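Putative uncharacterized protein Ta1305 (Thermoplasma acidophilum, PDB 4RKS) catalyses the ATP-dependent phosphorylation of (R)-mevalonate to (R)-3-phosphomevalonate in an alternative mevalonate pathway of isoprenoid biosynthesis. Local coordinates at residues A[36-41]-A[47-52]; A[171-176]-A[180-185]; A[212-215]-A[219-222]; A[221-226]-A[254-259]. All blocks are in the same frame, centred on the assembly; numbering follows the deposited sequence.

Overall arrangement
The mevalonate lies against contact 1, where the backbone of 36-41 binds its carboxylate. The other three contacts each touch this loop. Contact 2, a hairpin, joins it through Pro49 O and Ser174 OG, 2.5 Å apart. Its Thr172 side chain is about 9 Å from the ligand. Contact 3 meets the loop where Tyr220 OH lies 2.6 Å from Gly39 O. Contact 4 meets it where Arg223 NH2 lies 3.0 Å from Leu37 O, and its Tyr257 side chain is about 4 Å from mevalonate. Contacts 3 and 4 share helix 220-238, with centres about 8 Å apart. Contact 2 touches neither; its centre is about 17 Å from that of contact 4.

Contact 1: A[36-41]-A[47-52]; sequences VLLGGI and RTPLHT. With MEV ((R)-mevalonate), chain C.
Segments 36-41 and 47-52 run roughly antiparallel, with end-to-end directions 148° apart, and their backbones bridge once, at Ile41 and Pro49. Next to the bridge, Leu50 N donates a nearly straight hydrogen bond of 2.9 Å to Gly40 O. Gly40 has a positive phi of 116°, which suits glycine, and Leu50 CG and CD1 pack against its backbone. Ile41 lays CG1 beside Arg47 O at 3.4 Å.

His51 packs against Leu37 to Gly39. Its CG lies between the backbone N and the carbonyl carbon (chi1 69°), which puts ND1 beside Thr52 O and turns NE2 to Gly39. ND1 donates to Thr52 O at 2.8 Å, which leaves NE2 to accept from Gly39 N at 3.3 Å. The Gly39 N lies well out of the ring plane. A water joins NE2 to Leu37 O. Leu38 CD1 sits over one face of the ring, 4.1 Å from its centroid, in a CH-pi contact. The same methyl touches Pro49 CB at 3.7 Å.

The loop also holds the substrate: Leu38 N donates to mevalonate O4 at 2.8 Å, almost in a straight line. The guanidinium of Arg47 reaches Asp208 and the substrate-binding Glu159 through salt bridges.

Both segments belong to the connection between strand 24-34 and strand 53-59. Val36, Leu50 and His51 pack on helix 220-238, Leu37 on helix 243-262, and Thr48 and Thr52 on strand 169-174.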
loop_
_atom_site.group_PDB
_atom_site.type_symbol
_atom_site.label_atom_id
_atom_site.label_comp_id
_atom_site.label_asym_id
_atom_site.label_seq_id
_atom_site.Cartn_x
_atom_site.Cartn_y
_atom_site.Cartn_z
ATOM N N VAL A 36 -9.668 -2.883 -3.268
ATOM C CA VAL A 36 -10.066 -4.288 -3.446
ATOM C C VAL A 36 -8.928 -5.070 -2.822
ATOM O O VAL A 36 -7.775 -4.970 -3.265
ATOM C CB VAL A 36 -10.292 -4.677 -4.929
ATOM C CG1 VAL A 36 -10.580 -6.194 -5.075
ATOM C CG2 VAL A 36 -11.455 -3.866 -5.514
ATOM N N LEU A 37 -9.248 -5.807 -1.766
ATOM C CA LEU A 37 -8.253 -6.241 -0.805
ATOM C C LEU A 37 -7.562 -7.518 -1.230
ATOM O O LEU A 37 -8.226 -8.487 -1.594
ATOM C CB LEU A 37 -8.910 -6.424 0.570
ATOM C CG LEU A 37 -9.508 -5.133 1.131
ATOM C CD1 LEU A 37 -10.291 -5.395 2.420
ATOM C CD2 LEU A 37 -8.396 -4.131 1.355
ATOM N N LEU A 38 -6.230 -7.527 -1.152
ATOM C CA LEU A 38 -5.464 -8.700 -1.562
ATOM C C LEU A 38 -5.322 -9.759 -0.466
ATOM O O LEU A 38 -4.958 -9.459 0.667
ATOM C CB LEU A 38 -4.070 -8.284 -2.029
ATOM C CG LEU A 38 -3.188 -9.464 -2.438
ATOM C CD1 LEU A 38 -3.740 -10.093 -3.710
ATOM C CD2 LEU A 38 -1.756 -8.988 -2.635
ATOM N N GLY A 39 -5.606 -11.005 -0.827
ATOM C CA GLY A 39 -5.297 -12.129 0.025
ATOM C C GLY A 39 -4.781 -13.266 -0.820
ATOM O O GLY A 39 -5.512 -13.800 -1.666
ATOM N N GLY A 40 -3.524 -13.642 -0.599
ATOM C CA GLY A 40 -2.939 -14.763 -1.312
ATOM C C GLY A 40 -1.784 -14.353 -2.200
ATOM O O GLY A 40 -1.899 -13.438 -3.019
ATOM N N ILE A 41 -0.669 -15.058 -2.045
ATOM C CA ILE A 41 0.543 -14.798 -2.802
ATOM C C ILE A 41 0.992 -16.109 -3.485
ATOM O O ILE A 41 0.980 -17.174 -2.866
ATOM C CB ILE A 41 1.636 -14.204 -1.852
ATOM C CG1 ILE A 41 1.934 -12.757 -2.215
ATOM C CG2 ILE A 41 2.896 -15.031 -1.823
ATOM C CD1 ILE A 41 0.749 -11.864 -2.108
ATOM N N ARG A 47 6.522 -13.332 -4.780
ATOM C CA ARG A 47 5.376 -12.722 -4.106
ATOM C C ARG A 47 4.327 -12.151 -5.053
ATOM O O ARG A 47 3.664 -11.171 -4.721
ATOM C CB ARG A 47 5.850 -11.638 -3.132
ATOM C CG ARG A 47 6.912 -12.117 -2.143
ATOM C CD ARG A 47 6.875 -11.283 -0.877
ATOM N NE ARG A 47 5.672 -11.576 -0.104
ATOM C CZ ARG A 47 5.446 -11.152 1.136
ATOM N NH1 ARG A 47 6.338 -10.394 1.762
ATOM N NH2 ARG A 47 4.322 -11.483 1.751
ATOM N N THR A 48 4.147 -12.785 -6.209
ATOM C CA THR A 48 3.063 -12.413 -7.123
ATOM C C THR A 48 1.672 -12.589 -6.480
ATOM O O THR A 48 1.378 -13.640 -5.925
ATOM C CB THR A 48 3.135 -13.247 -8.417
ATOM O OG1 THR A 48 4.450 -13.137 -8.967
ATOM C CG2 THR A 48 2.112 -12.770 -9.456
ATOM N N PRO A 49 0.820 -11.547 -6.543
ATOM C CA PRO A 49 -0.556 -11.628 -6.022
ATOM C C PRO A 49 -1.366 -12.750 -6.688
ATOM O O PRO A 49 -1.341 -12.854 -7.912
ATOM C CB PRO A 49 -1.151 -10.263 -6.384
ATOM C CG PRO A 49 0.022 -9.359 -6.507
ATOM C CD PRO A 49 1.130 -10.204 -7.070
ATOM N N LEU A 50 -2.072 -13.560 -5.907
ATOM C CA LEU A 50 -2.854 -14.654 -6.489
ATOM C C LEU A 50 -4.045 -14.158 -7.296
ATOM O O LEU A 50 -4.555 -14.867 -8.160
ATOM C CB LEU A 50 -3.338 -15.607 -5.400
ATOM C CG LEU A 50 -2.335 -16.677 -4.986
ATOM C CD1 LEU A 50 -2.926 -17.579 -3.921
ATOM C CD2 LEU A 50 -1.884 -17.492 -6.195
ATOM N N HIS A 51 -4.497 -12.938 -7.018
ATOM C CA HIS A 51 -5.675 -12.431 -7.703
ATOM C C HIS A 51 -5.646 -10.913 -7.841
ATOM O O HIS A 51 -4.761 -10.248 -7.294
ATOM C CB HIS A 51 -6.947 -12.879 -6.971
ATOM C CG HIS A 51 -7.152 -12.233 -5.631
ATOM N ND1 HIS A 51 -7.616 -10.941 -5.488
ATOM C CD2 HIS A 51 -6.994 -12.716 -4.371
ATOM C CE1 HIS A 51 -7.725 -10.651 -4.201
ATOM N NE2 HIS A 51 -7.349 -11.708 -3.502
ATOM N N THR A 52 -6.611 -10.373 -8.577
ATOM C CA THR A 52 -6.668 -8.929 -8.851
ATOM C C THR A 52 -7.023 -8.108 -7.600
ATOM O O THR A 52 -7.879 -8.509 -6.821
ATOM C CB THR A 52 -7.686 -8.635 -9.969
ATOM O OG1 THR A 52 -7.231 -9.239 -11.187
ATOM C CG2 THR A 52 -7.876 -7.134 -10.186
HETATM C C8 MEV C . -1.747 -6.403 1.059
HETATM O O8 MEV C . -0.588 -7.157 0.760
HETATM C C2 MEV C . -2.477 -7.099 2.187
HETATM C C3 MEV C . -3.560 -6.312 2.906
HETATM O O7 MEV C . -3.133 -5.031 3.295
HETATM C C4 MEV C . -4.798 -6.165 2.037
HETATM C C5 MEV C . -4.719 -5.006 1.060
HETATM O O3 MEV C . -4.338 -3.854 1.428
HETATM O O4 MEV C . -5.016 -5.202 -0.142
HETATM C C6 MEV C . -3.909 -7.097 4.152
HETATM O O HOH W 1 -9.103 -11.222 -1.099
#

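Contact 2: A[171-176]-A[180-185]; sequences ITWSDG and YTEKIL
The indole of Trp173, on one strand of an antiparallel beta hairpin, meets Glu182 of the other strand at its edge and carries Ile171 on one face. NE1 donates to Glu182 OE1 at 3.1 Å, with OE1 in the ring plane and met nearly along its C-O axis. The ring and carboxylate planes are 45° apart. Ile171 CG2 sits over the centre of the indole. His232 also meets this ring, and the Tyr180 ring stacks with His148.

In the hairpin, strands 169-174 and 179-185, two hydrogen-bonded pairs, Ile171 with Glu182 and Trp173 with Tyr180, flank the non-hydrogen-bonded pair Thr172 with Thr181. Glu182 N binds Ile171 O at 2.8 Å, and Tyr180 N binds Trp173 O at 2.9 Å. Strand 53-59 pairs with the other side of strand 169-174.

Ile171, Trp173, Tyr180 and Glu182 share one face, and helix 220-238 packs on it at Ile171, Trp173 and Glu182. Ile171 CG1 packs on Ile184 CG1 at 3.8 Å. The Glu182 chain leaves with CG anti to the backbone N (chi1 164°) and stays extended, which carries its carboxylate over to the indole. The other oxygen, OE2, forms a salt bridge with Lys235 of that helix.

The two threonines share the other face. Thr172 OG1 and Thr181 OG1 lie 2.5 Å apart, so short that their pairing is doubtful; Thr181 OG1 is hydrogen-bonded to Glu151. Ile184 and Leu185 both lie opposite Leu169, a classic beta bulge. At the end of strand 169-174, Ser174 OG accepts from Gly176 N at 3.2 Å, forming an ST turn.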
loop_
_atom_site.group_PDB
_atom_site.type_symbol
_atom_site.label_atom_id
_atom_site.label_comp_id
_atom_site.label_asym_id
_atom_site.label_seq_id
_atom_site.Cartn_x
_atom_site.Cartn_y
_atom_site.Cartn_z
ATOM N N ILE A 171 -5.336 -0.248 -10.053
ATOM C CA ILE A 171 -5.761 -1.629 -10.059
ATOM C C ILE A 171 -4.554 -2.469 -10.442
ATOM O O ILE A 171 -3.827 -2.125 -11.369
ATOM C CB ILE A 171 -6.917 -1.889 -11.051
ATOM C CG1 ILE A 171 -8.222 -1.281 -10.547
ATOM C CG2 ILE A 171 -7.083 -3.389 -11.314
ATOM C CD1 ILE A 171 -9.287 -1.264 -11.595
ATOM N N THR A 172 -4.320 -3.557 -9.720
ATOM C CA THR A 172 -3.264 -4.470 -10.109
ATOM C C THR A 172 -3.913 -5.774 -10.530
ATOM O O THR A 172 -4.348 -6.556 -9.680
ATOM C CB THR A 172 -2.261 -4.695 -8.987
ATOM O OG1 THR A 172 -1.638 -3.448 -8.677
ATOM C CG2 THR A 172 -1.179 -5.710 -9.412
ATOM N N TRP A 173 -4.037 -5.955 -11.846
ATOM C CA TRP A 173 -4.595 -7.176 -12.448
ATOM C C TRP A 173 -3.632 -8.327 -12.237
ATOM O O TRP A 173 -2.431 -8.137 -12.341
ATOM C CB TRP A 173 -4.849 -6.990 -13.957
ATOM C CG TRP A 173 -5.662 -5.762 -14.294
ATOM C CD1 TRP A 173 -5.186 -4.545 -14.702
ATOM C CD2 TRP A 173 -7.085 -5.626 -14.214
ATOM N NE1 TRP A 173 -6.223 -3.673 -14.903
ATOM C CE2 TRP A 173 -7.400 -4.304 -14.597
ATOM C CE3 TRP A 173 -8.123 -6.491 -13.849
ATOM C CZ2 TRP A 173 -8.710 -3.830 -14.637
ATOM C CZ3 TRP A 173 -9.423 -6.021 -13.889
ATOM C CH2 TRP A 173 -9.707 -4.697 -14.276
ATOM N N SER A 174 -4.142 -9.519 -11.962
ATOM C CA SER A 174 -3.263 -10.665 -11.728
ATOM C C SER A 174 -4.006 -11.985 -11.860
ATOM O O SER A 174 -5.143 -12.124 -11.398
ATOM C CB SER A 174 -2.610 -10.584 -10.344
ATOM O OG SER A 174 -1.742 -11.690 -10.131
ATOM N N ASP A 175 -3.349 -12.948 -12.500
ATOM C CA ASP A 175 -3.880 -14.295 -12.632
ATOM C C ASP A 175 -3.041 -15.275 -11.814
ATOM O O ASP A 175 -3.165 -16.488 -11.950
ATOM C CB ASP A 175 -3.927 -14.717 -14.112
ATOM C CG ASP A 175 -2.556 -14.676 -14.797
ATOM O OD1 ASP A 175 -1.514 -14.504 -14.119
ATOM O OD2 ASP A 175 -2.522 -14.815 -16.041
ATOM N N GLY A 176 -2.169 -14.735 -10.975
ATOM C CA GLY A 176 -1.296 -15.562 -10.163
ATOM C C GLY A 176 0.055 -15.854 -10.798
ATOM O O GLY A 176 0.949 -16.385 -10.137
ATOM N N TYR A 180 -0.075 -6.841 -13.385
ATOM C CA TYR A 180 0.130 -5.565 -14.048
ATOM C C TYR A 180 -0.687 -4.437 -13.390
ATOM O O TYR A 180 -1.907 -4.533 -13.267
ATOM C CB TYR A 180 -0.219 -5.702 -15.540
ATOM C CG TYR A 180 0.062 -4.453 -16.346
ATOM C CD1 TYR A 180 -0.902 -3.457 -16.480
ATOM C CD2 TYR A 180 1.299 -4.260 -16.957
ATOM C CE1 TYR A 180 -0.643 -2.300 -17.208
ATOM C CE2 TYR A 180 1.567 -3.109 -17.691
ATOM C CZ TYR A 180 0.595 -2.133 -17.811
ATOM O OH TYR A 180 0.854 -0.990 -18.536
ATOM N N THR A 181 -0.005 -3.367 -12.969
ATOM C CA THR A 181 -0.659 -2.267 -12.246
ATOM C C THR A 181 -0.980 -1.109 -13.197
ATOM O O THR A 181 -0.124 -0.639 -13.938
ATOM C CB THR A 181 0.200 -1.744 -11.086
ATOM O OG1 THR A 181 0.357 -2.771 -10.099
ATOM C CG2 THR A 181 -0.451 -0.507 -10.434
ATOM N N GLU A 182 -2.226 -0.660 -13.154
ATOM C CA GLU A 182 -2.717 0.396 -14.028
ATOM C C GLU A 182 -3.232 1.580 -13.196
ATOM O O GLU A 182 -3.948 1.380 -12.212
ATOM C CB GLU A 182 -3.837 -0.165 -14.932
ATOM C CG GLU A 182 -4.700 0.881 -15.625
ATOM C CD GLU A 182 -5.874 0.290 -16.424
ATOM O OE1 GLU A 182 -6.272 -0.882 -16.199
ATOM O OE2 GLU A 182 -6.408 1.025 -17.280
ATOM N N LYS A 183 -2.882 2.802 -13.600
ATOM C CA LYS A 183 -3.402 4.006 -12.956
ATOM C C LYS A 183 -4.815 4.279 -13.433
ATOM O O LYS A 183 -5.049 4.384 -14.633
ATOM C CB LYS A 183 -2.516 5.211 -13.260
ATOM C CG LYS A 183 -1.158 5.139 -12.610
ATOM C CD LYS A 183 -0.078 5.734 -13.506
ATOM C CE LYS A 183 -0.214 7.239 -13.603
ATOM N NZ LYS A 183 0.960 7.844 -14.289
ATOM N N ILE A 184 -5.744 4.422 -12.491
ATOM C CA ILE A 184 -7.165 4.531 -12.818
ATOM C C ILE A 184 -7.707 5.944 -12.607
ATOM O O ILE A 184 -8.495 6.440 -13.415
ATOM C CB ILE A 184 -7.990 3.522 -11.970
ATOM C CG1 ILE A 184 -7.524 2.089 -12.246
ATOM C CG2 ILE A 184 -9.441 3.637 -12.267
ATOM C CD1 ILE A 184 -7.713 1.645 -13.691
ATOM N N LEU A 185 -7.275 6.588 -11.520
ATOM C CA LEU A 185 -7.594 7.989 -11.246
ATOM C C LEU A 185 -6.398 8.681 -10.577
ATOM O O LEU A 185 -5.666 8.063 -9.783
ATOM C CB LEU A 185 -8.832 8.119 -10.345
ATOM C CG LEU A 185 -10.240 7.842 -10.887
ATOM C CD1 LEU A 185 -11.250 7.889 -9.721
ATOM C CD2 LEU A 185 -10.622 8.847 -11.986
#

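Contact 3: A[212-215]-A[219-222]; sequences QNIV and LYPA
Val215 and Tyr220 meet through a CH-pi contact. Val215 CA lies over one face of the phenol ring, 4.0 Å from the centroid and 16° off the ring normal. It is displaced toward the rim and not centred.

Apolar contacts extend this packing along the ring. Val215 CG1 touches Tyr220 CE2 at 3.6 Å and is almost as close to CD2. Val215 CG2 reaches farther out, to CE2 and CZ. At the CE1 corner, Ile214 CG2 approaches at 3.9 Å, and CD1 of the same isoleucine lies slightly farther off. The Ile214 side chain crosses the tyrosine at about a right angle, whereas Val215 lies obliquely to it. Ile214 also packs on Tyr257, Ile260 and Leu261 of helix 243-262.

Polar atoms contribute little between the segments. Ile214 O is 3.7 Å from Tyr220 CD1, a plain van der Waals approach. The hydroxyl of Tyr220 is instead bonded to Gly39 O in the substrate loop. The tyrosine CG is anti to its own N (chi1 -172°), a setting that swings the ring from the start of helix 220-238 back over Val215.

The arrangement is a short connection between consecutive helices. Three residues separate the segments, and the first aromatic side chain of helix 220-238 packs against Ile214 and Val215, where the first helix gives way to the loop. The corner lies beside the mevalonate pocket, with the Ile214 side chain about 8 Å from the ligand.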
loop_
_atom_site.group_PDB
_atom_site.type_symbol
_atom_site.label_atom_id
_atom_site.label_comp_id
_atom_site.label_asym_id
_atom_site.label_seq_id
_atom_site.Cartn_x
_atom_site.Cartn_y
_atom_site.Cartn_z
ATOM N N GLN A 212 -1.235 -16.582 4.194
ATOM C CA GLN A 212 -1.148 -18.025 4.423
ATOM C C GLN A 212 -2.520 -18.650 4.727
ATOM O O GLN A 212 -2.846 -19.722 4.228
ATOM C CB GLN A 212 -0.165 -18.321 5.565
ATOM C CG GLN A 212 0.106 -19.807 5.795
ATOM C CD GLN A 212 1.175 -20.068 6.853
ATOM O OE1 GLN A 212 1.546 -19.174 7.621
ATOM N NE2 GLN A 212 1.676 -21.300 6.893
ATOM N N ASN A 213 -3.347 -17.980 5.517
ATOM C CA ASN A 213 -4.610 -18.617 5.916
ATOM C C ASN A 213 -5.781 -18.407 4.952
ATOM O O ASN A 213 -6.606 -19.303 4.786
ATOM C CB ASN A 213 -5.009 -18.149 7.309
ATOM C CG ASN A 213 -4.167 -18.785 8.386
ATOM O OD1 ASN A 213 -4.588 -19.737 9.043
ATOM N ND2 ASN A 213 -2.961 -18.282 8.556
ATOM N N ILE A 214 -5.853 -17.244 4.303
ATOM C CA ILE A 214 -7.005 -16.950 3.458
ATOM C C ILE A 214 -7.189 -17.985 2.347
ATOM O O ILE A 214 -8.313 -18.311 1.978
ATOM C CB ILE A 214 -6.930 -15.543 2.819
ATOM C CG1 ILE A 214 -8.339 -15.091 2.440
ATOM C CG2 ILE A 214 -5.973 -15.518 1.584
ATOM C CD1 ILE A 214 -8.388 -13.849 1.595
ATOM N N VAL A 215 -6.092 -18.531 1.838
ATOM C CA VAL A 215 -6.175 -19.487 0.739
ATOM C C VAL A 215 -6.729 -20.840 1.221
ATOM O O VAL A 215 -7.111 -21.695 0.422
ATOM C CB VAL A 215 -4.787 -19.674 0.063
ATOM C CG1 VAL A 215 -4.912 -20.472 -1.226
ATOM C CG2 VAL A 215 -4.162 -18.306 -0.244
ATOM N N LEU A 219 -14.308 -20.668 0.303
ATOM C CA LEU A 219 -14.825 -19.543 -0.465
ATOM C C LEU A 219 -13.723 -18.832 -1.251
ATOM O O LEU A 219 -14.005 -17.898 -2.001
ATOM C CB LEU A 219 -15.516 -18.548 0.466
ATOM C CG LEU A 219 -16.584 -19.143 1.367
ATOM C CD1 LEU A 219 -16.812 -18.227 2.554
ATOM C CD2 LEU A 219 -17.857 -19.334 0.575
ATOM N N TYR A 220 -12.471 -19.266 -1.091
ATOM C CA TYR A 220 -11.367 -18.541 -1.717
ATOM C C TYR A 220 -11.453 -18.483 -3.243
ATOM O O TYR A 220 -11.210 -17.416 -3.816
ATOM C CB TYR A 220 -10.006 -19.111 -1.308
ATOM C CG TYR A 220 -8.854 -18.256 -1.798
ATOM C CD1 TYR A 220 -8.751 -16.923 -1.417
ATOM C CD2 TYR A 220 -7.879 -18.776 -2.635
ATOM C CE1 TYR A 220 -7.707 -16.127 -1.864
ATOM C CE2 TYR A 220 -6.829 -17.999 -3.071
ATOM C CZ TYR A 220 -6.753 -16.670 -2.693
ATOM O OH TYR A 220 -5.712 -15.895 -3.135
ATOM N N PRO A 221 -11.779 -19.610 -3.910
ATOM C CA PRO A 221 -11.908 -19.487 -5.367
ATOM C C PRO A 221 -12.907 -18.432 -5.837
ATOM O O PRO A 221 -12.612 -17.735 -6.805
ATOM C CB PRO A 221 -12.376 -20.884 -5.805
ATOM C CG PRO A 221 -12.165 -21.789 -4.633
ATOM C CD PRO A 221 -11.580 -21.016 -3.508
ATOM N N ALA A 222 -14.059 -18.323 -5.182
ATOM C CA ALA A 222 -15.055 -17.320 -5.559
ATOM C C ALA A 222 -14.590 -15.909 -5.206
ATOM O O ALA A 222 -14.929 -14.947 -5.892
ATOM C CB ALA A 222 -16.384 -17.606 -4.886
#

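Contact 4: A[221-226]-A[254-259]; sequences PARKKH and TEEYHS
Arg223 reaches from helix 220-238 to Glu256 and Tyr257 of helix 243-262. Its CB points toward the partner helix. The chain bends at chi2 (60°), and this turn brings CD against Glu256 OE2 at 3.3 Å. NE then passes Tyr257 CD1 at 4.1 Å. At the tip, NH1 makes a salt bridge with Glu256 OE2, but this bond is weak at 3.4 Å. The oxygen lies at the guanidinium edge, and the carboxylate plane stands 83° from the guanidinium plane, so the two groups do not pair side by side. NH1 has a stronger partner in Asp253. NH2 lies 4.0 Å from Tyr257 CD1 and donates to Leu37 O in the substrate loop. Tyr257 CB sits over one face of the guanidinium.

Glu256 OE2 is shared. His226 ND1, one helical turn after Arg223, donates to it at 3.1 Å from within the imidazole plane, approaching from above the carboxylate plane. The arginine, though its bond is weak, and the histidine donor both lie near this oxygen, which would be expected to favour the carboxylate's charged form.

The two segments are antiparallel, with axes 11.5 Å apart and directions 162° apart. This spacing is wide for packed helices, and the long side chains of Arg223 and Glu256 span it. The arrangement is an antiparallel pair of consecutive helices, 220-238 and 243-262, joined here by a salt bridge and a His-carboxylate hydrogen bond. It lies in the C-terminal domain of this GHMP kinase, next to the mevalonate pocket that Tyr257 lines.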
loop_
_atom_site.group_PDB
_atom_site.type_symbol
_atom_site.label_atom_id
_atom_site.label_comp_id
_atom_site.label_asym_id
_atom_site.label_seq_id
_atom_site.Cartn_x
_atom_site.Cartn_y
_atom_site.Cartn_z
ATOM N N PRO A 221 -11.779 -19.610 -3.910
ATOM C CA PRO A 221 -11.908 -19.487 -5.367
ATOM C C PRO A 221 -12.907 -18.432 -5.837
ATOM O O PRO A 221 -12.612 -17.735 -6.805
ATOM C CB PRO A 221 -12.376 -20.884 -5.805
ATOM C CG PRO A 221 -12.165 -21.789 -4.633
ATOM C CD PRO A 221 -11.580 -21.016 -3.508
ATOM N N ALA A 222 -14.059 -18.323 -5.182
ATOM C CA ALA A 222 -15.055 -17.320 -5.559
ATOM C C ALA A 222 -14.590 -15.909 -5.206
ATOM O O ALA A 222 -14.929 -14.947 -5.892
ATOM C CB ALA A 222 -16.384 -17.606 -4.886
ATOM N N ARG A 223 -13.834 -15.791 -4.119
ATOM C CA ARG A 223 -13.303 -14.497 -3.686
ATOM C C ARG A 223 -12.404 -13.912 -4.766
ATOM O O ARG A 223 -12.491 -12.729 -5.079
ATOM C CB ARG A 223 -12.541 -14.641 -2.365
ATOM C CG ARG A 223 -11.692 -13.434 -1.959
ATOM C CD ARG A 223 -12.519 -12.168 -1.779
ATOM N NE ARG A 223 -11.663 -10.990 -1.672
ATOM C CZ ARG A 223 -12.062 -9.740 -1.900
ATOM N NH1 ARG A 223 -13.316 -9.493 -2.249
ATOM N NH2 ARG A 223 -11.199 -8.730 -1.790
ATOM N N LYS A 224 -11.555 -14.751 -5.351
ATOM C CA LYS A 224 -10.637 -14.296 -6.390
ATOM C C LYS A 224 -11.391 -13.761 -7.596
ATOM O O LYS A 224 -10.984 -12.770 -8.196
ATOM C CB LYS A 224 -9.695 -15.431 -6.823
ATOM C CG LYS A 224 -8.708 -15.832 -5.743
ATOM C CD LYS A 224 -8.219 -17.239 -5.944
ATOM C CE LYS A 224 -7.551 -17.400 -7.273
ATOM N NZ LYS A 224 -6.916 -18.740 -7.378
ATOM N N LYS A 225 -12.490 -14.421 -7.953
ATOM C CA LYS A 225 -13.323 -13.959 -9.058
ATOM C C LYS A 225 -14.089 -12.680 -8.695
ATOM O O LYS A 225 -14.189 -11.758 -9.510
ATOM C CB LYS A 225 -14.293 -15.064 -9.488
ATOM C CG LYS A 225 -13.582 -16.225 -10.179
ATOM C CD LYS A 225 -14.560 -17.125 -10.910
ATOM C CE LYS A 225 -13.835 -18.196 -11.701
ATOM N NZ LYS A 225 -14.751 -18.856 -12.670
ATOM N N HIS A 226 -14.609 -12.629 -7.471
ATOM C CA HIS A 226 -15.307 -11.446 -6.955
ATOM C C HIS A 226 -14.376 -10.241 -6.920
ATOM O O HIS A 226 -14.795 -9.100 -7.154
ATOM C CB HIS A 226 -15.858 -11.699 -5.545
ATOM C CG HIS A 226 -17.007 -12.661 -5.495
ATOM N ND1 HIS A 226 -17.356 -13.345 -4.347
ATOM C CD2 HIS A 226 -17.891 -13.050 -6.445
ATOM C CE1 HIS A 226 -18.400 -14.116 -4.595
ATOM N NE2 HIS A 226 -18.745 -13.955 -5.860
ATOM N N THR A 254 -14.450 -4.898 1.775
ATOM C CA THR A 254 -13.898 -5.034 3.123
ATOM C C THR A 254 -14.704 -6.048 3.941
ATOM O O THR A 254 -14.137 -6.901 4.624
ATOM C CB THR A 254 -13.872 -3.668 3.866
ATOM O OG1 THR A 254 -12.835 -2.842 3.326
ATOM C CG2 THR A 254 -13.623 -3.848 5.348
ATOM N N GLU A 255 -16.023 -5.965 3.863
ATOM C CA GLU A 255 -16.881 -6.847 4.653
ATOM C C GLU A 255 -16.814 -8.314 4.183
ATOM O O GLU A 255 -16.759 -9.234 5.000
ATOM C CB GLU A 255 -18.321 -6.306 4.637
ATOM C CG GLU A 255 -18.404 -4.930 5.339
ATOM C CD GLU A 255 -19.751 -4.213 5.212
ATOM O OE1 GLU A 255 -20.487 -4.442 4.228
ATOM O OE2 GLU A 255 -20.062 -3.392 6.103
ATOM N N GLU A 256 -16.817 -8.531 2.874
ATOM C CA GLU A 256 -16.622 -9.875 2.313
ATOM C C GLU A 256 -15.264 -10.475 2.705
ATOM O O GLU A 256 -15.167 -11.626 3.129
ATOM C CB GLU A 256 -16.739 -9.824 0.793
ATOM C CG GLU A 256 -16.335 -11.112 0.089
ATOM C CD GLU A 256 -16.412 -10.991 -1.421
ATOM O OE1 GLU A 256 -17.096 -10.069 -1.914
ATOM O OE2 GLU A 256 -15.789 -11.815 -2.116
ATOM N N TYR A 257 -14.215 -9.677 2.542
ATOM C CA TYR A 257 -12.853 -10.097 2.848
ATOM C C TYR A 257 -12.706 -10.517 4.301
ATOM O O TYR A 257 -12.144 -11.572 4.603
ATOM C CB TYR A 257 -11.908 -8.946 2.515
ATOM C CG TYR A 257 -10.425 -9.159 2.682
ATOM C CD1 TYR A 257 -9.691 -9.907 1.758
ATOM C CD2 TYR A 257 -9.743 -8.532 3.706
ATOM C CE1 TYR A 257 -8.326 -10.047 1.881
ATOM C CE2 TYR A 257 -8.378 -8.664 3.839
ATOM C CZ TYR A 257 -7.674 -9.419 2.930
ATOM O OH TYR A 257 -6.317 -9.526 3.084
ATOM N N HIS A 258 -13.229 -9.714 5.217
ATOM C CA HIS A 258 -13.022 -10.044 6.621
ATOM C C HIS A 258 -13.992 -11.109 7.134
ATOM O O HIS A 258 -13.731 -11.745 8.155
ATOM C CB HIS A 258 -13.063 -8.768 7.450
ATOM C CG HIS A 258 -11.833 -7.934 7.270
ATOM N ND1 HIS A 258 -10.604 -8.325 7.750
ATOM C CD2 HIS A 258 -11.628 -6.766 6.615
ATOM C CE1 HIS A 258 -9.698 -7.420 7.425
ATOM N NE2 HIS A 258 -10.292 -6.462 6.738
ATOM N N SER A 259 -15.073 -11.348 6.400
ATOM C CA SER A 259 -15.913 -12.516 6.686
ATOM C C SER A 259 -15.182 -13.809 6.289
ATOM O O SER A 259 -15.266 -14.823 6.985
ATOM C CB SER A 259 -17.255 -12.408 5.962
ATOM O OG SER A 259 -18.066 -13.537 6.226
#